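Local coordinates for beta-agarase (Persicobacter, PDB 6AII), which hydrolyses agarose, probably at its beta-1,4 linkages, to give neoagarobiose, as a GH16-family beta-agarase whose catalytic domain binds a calcium ion, at residues K125-D128 with A129-N133. Sequence-based numbering, arbitrary orientation.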
ATOM      1  N   LYS A 125      -6.244  -9.213  -2.823  1.00 19.76           N
ATOM      2  CA  LYS A 125      -7.193  -9.113  -3.908  1.00 19.05           C
ATOM      3  C   LYS A 125      -7.809  -7.707  -3.843  1.00 17.40           C
ATOM      4  O   LYS A 125      -8.613  -7.425  -2.956  1.00 17.31           O
ATOM      5  CB  LYS A 125      -8.288 -10.167  -3.780  1.00 20.94           C
ATOM      6  CG  LYS A 125      -8.925 -10.615  -5.078  1.00 23.73           C
ATOM      7  CD  LYS A 125      -9.768  -9.613  -5.695  1.00 23.27           C
ATOM      8  CE  LYS A 125     -10.988  -9.233  -4.903  1.00 27.12           C
ATOM      9  NZ  LYS A 125     -11.723  -8.188  -5.685  1.00 28.15           N
ATOM     10  N   ILE A 126      -7.296  -6.879  -4.708  1.00 18.45           N
ATOM     11  CA  ILE A 126      -7.754  -5.468  -4.803  1.00 18.13           C
ATOM     12  C   ILE A 126      -9.268  -5.457  -5.079  1.00 18.14           C
ATOM     13  O   ILE A 126      -9.767  -6.246  -5.870  1.00 20.31           O
ATOM     14  CB  ILE A 126      -6.901  -4.768  -5.847  1.00 19.48           C
ATOM     15  CG1 ILE A 126      -5.520  -4.489  -5.213  1.00 23.09           C
ATOM     16  CG2 ILE A 126      -7.582  -3.449  -6.311  1.00 20.88           C
ATOM     17  CD1 ILE A 126      -4.426  -4.137  -6.117  1.00 28.90           C
ATOM     18  N   ALA A 127      -9.985  -4.588  -4.375  1.00 16.94           N
ATOM     19  CA  ALA A 127     -11.433  -4.459  -4.542  1.00 18.64           C
ATOM     20  C   ALA A 127     -11.781  -4.077  -5.986  1.00 17.49           C
ATOM     21  O   ALA A 127     -11.151  -3.205  -6.562  1.00 19.73           O
ATOM     22  CB  ALA A 127     -11.966  -3.436  -3.613  1.00 17.99           C
ATOM     23  N   ASP A 128     -12.842  -4.751  -6.490  1.00 18.48           N
ATOM     24  CA  ASP A 128     -13.353  -4.389  -7.789  1.00 19.65           C
ATOM     25  C   ASP A 128     -14.376  -3.274  -7.601  1.00 18.80           C
ATOM     26  O   ASP A 128     -15.538  -3.466  -7.772  1.00 20.30           O
ATOM     27  CB  ASP A 128     -13.926  -5.601  -8.494  1.00 20.76           C
ATOM     28  CG  ASP A 128     -14.247  -5.330  -9.949  1.00 22.77           C
ATOM     29  OD1 ASP A 128     -13.926  -4.212 -10.425  1.00 21.51           O
ATOM     30  OD2 ASP A 128     -14.771  -6.308 -10.563  1.00 24.93           O
ATOM     31  N   ALA A 129     -13.843  -2.138  -7.223  1.00 18.60           N
ATOM     32  CA  ALA A 129     -14.633  -0.975  -6.765  1.00 20.78           C
ATOM     33  C   ALA A 129     -13.789   0.270  -6.941  1.00 18.92           C
ATOM     34  O   ALA A 129     -12.570   0.216  -7.046  1.00 18.87           O
ATOM     35  CB  ALA A 129     -15.037  -1.157  -5.326  1.00 20.90           C
ATOM     36  N   VAL A 130     -14.428   1.430  -6.985  1.00 17.59           N
ATOM     37  CA  VAL A 130     -13.716   2.681  -7.259  1.00 18.66           C
ATOM     38  C   VAL A 130     -13.255   3.320  -5.944  1.00 19.39           C
ATOM     39  O   VAL A 130     -13.961   4.223  -5.400  1.00 19.65           O
ATOM     40  CB  VAL A 130     -14.560   3.645  -8.113  1.00 19.01           C
ATOM     41  CG1 VAL A 130     -13.735   4.850  -8.533  1.00 19.54           C
ATOM     42  CG2 VAL A 130     -14.968   2.886  -9.365  1.00 20.71           C
ATOM     43  N   PHE A 131     -12.108   2.842  -5.415  1.00 18.74           N
ATOM     44  CA  PHE A 131     -11.498   3.460  -4.250  1.00 18.37           C
ATOM     45  C   PHE A 131     -10.051   2.999  -4.159  1.00 17.65           C
ATOM     46  O   PHE A 131      -9.681   2.004  -4.813  1.00 18.88           O
ATOM     47  CB  PHE A 131     -12.290   3.172  -2.959  1.00 19.56           C
ATOM     48  CG  PHE A 131     -12.592   1.768  -2.528  1.00 19.43           C
ATOM     49  CD1 PHE A 131     -11.585   0.886  -2.150  1.00 19.83           C
ATOM     50  CD2 PHE A 131     -13.903   1.302  -2.524  1.00 18.49           C
ATOM     51  CE1 PHE A 131     -11.881  -0.417  -1.767  1.00 18.63           C
ATOM     52  CE2 PHE A 131     -14.204   0.024  -2.095  1.00 19.30           C
ATOM     53  CZ  PHE A 131     -13.196  -0.843  -1.744  1.00 20.87           C
ATOM     54  N   ALA A 132      -9.288   3.646  -3.307  1.00 17.90           N
ATOM     55  CA  ALA A 132      -7.859   3.345  -3.123  1.00 19.23           C
ATOM     56  C   ALA A 132      -7.685   2.106  -2.257  1.00 18.39           C
ATOM     57  O   ALA A 132      -8.397   1.925  -1.275  1.00 18.17           O
ATOM     58  CB  ALA A 132      -7.121   4.489  -2.510  1.00 18.96           C
ATOM     59  N   ASN A 133      -6.766   1.229  -2.720  1.00 16.37           N
ATOM     60  CA  ASN A 133      -6.379   0.014  -2.043  1.00 18.04           C
ATOM     61  C   ASN A 133      -4.866   0.151  -1.794  1.00 17.70           C
ATOM     62  O   ASN A 133      -4.097   0.144  -2.737  1.00 18.91           O
ATOM     63  CB  ASN A 133      -6.671  -1.207  -2.904  1.00 18.40           C
ATOM     64  CG  ASN A 133      -8.123  -1.472  -3.196  1.00 17.70           C
ATOM     65  OD1 ASN A 133      -8.573  -2.567  -2.789  1.00 19.58           O
ATOM     66  ND2 ASN A 133      -8.802  -0.588  -3.976  1.00 18.16           N
TER
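The N133 side-chain amide reaches back across the loop to the backbone of A127. Its OD1 accepts the backbone N-H of A127, with N to OD1 2.9 Å and a nearly straight angle of 166° at the hydrogen. The donor lies above the carbonyl plane, not on a lone pair. With CG anti to its own carbonyl carbon (chi1 -65°), the amide is turned back toward A127; N133 ND2 gives a weak bond to F131 O at 2.9 Å. The amide is therefore fixed mainly through OD1. With an alanine here, the A127 N-H and F131 O would probably both lose their side-chain partner, and the link across the loop would go. Two inverse gamma turns, centred on D128 and V130, bend the backbone. Each has a weak bond, A129 N to A127 O (3.0 Å) and F131 N to A129 O (3.1 Å).

I126 CG2 packs on N133 CG at 3.7 Å, the two side chains crossing at a slant. A127 CB meets F131 CZ obliquely at 3.4 Å.

The contact is a buried connection between strands 118-125 and 132-139, which belong to the two different sheets of the GH16 beta-sandwich. F131 also touches I286 of strand 280-287, N133 reaches M313 of strand 312-325, and R307 bonds D128 O.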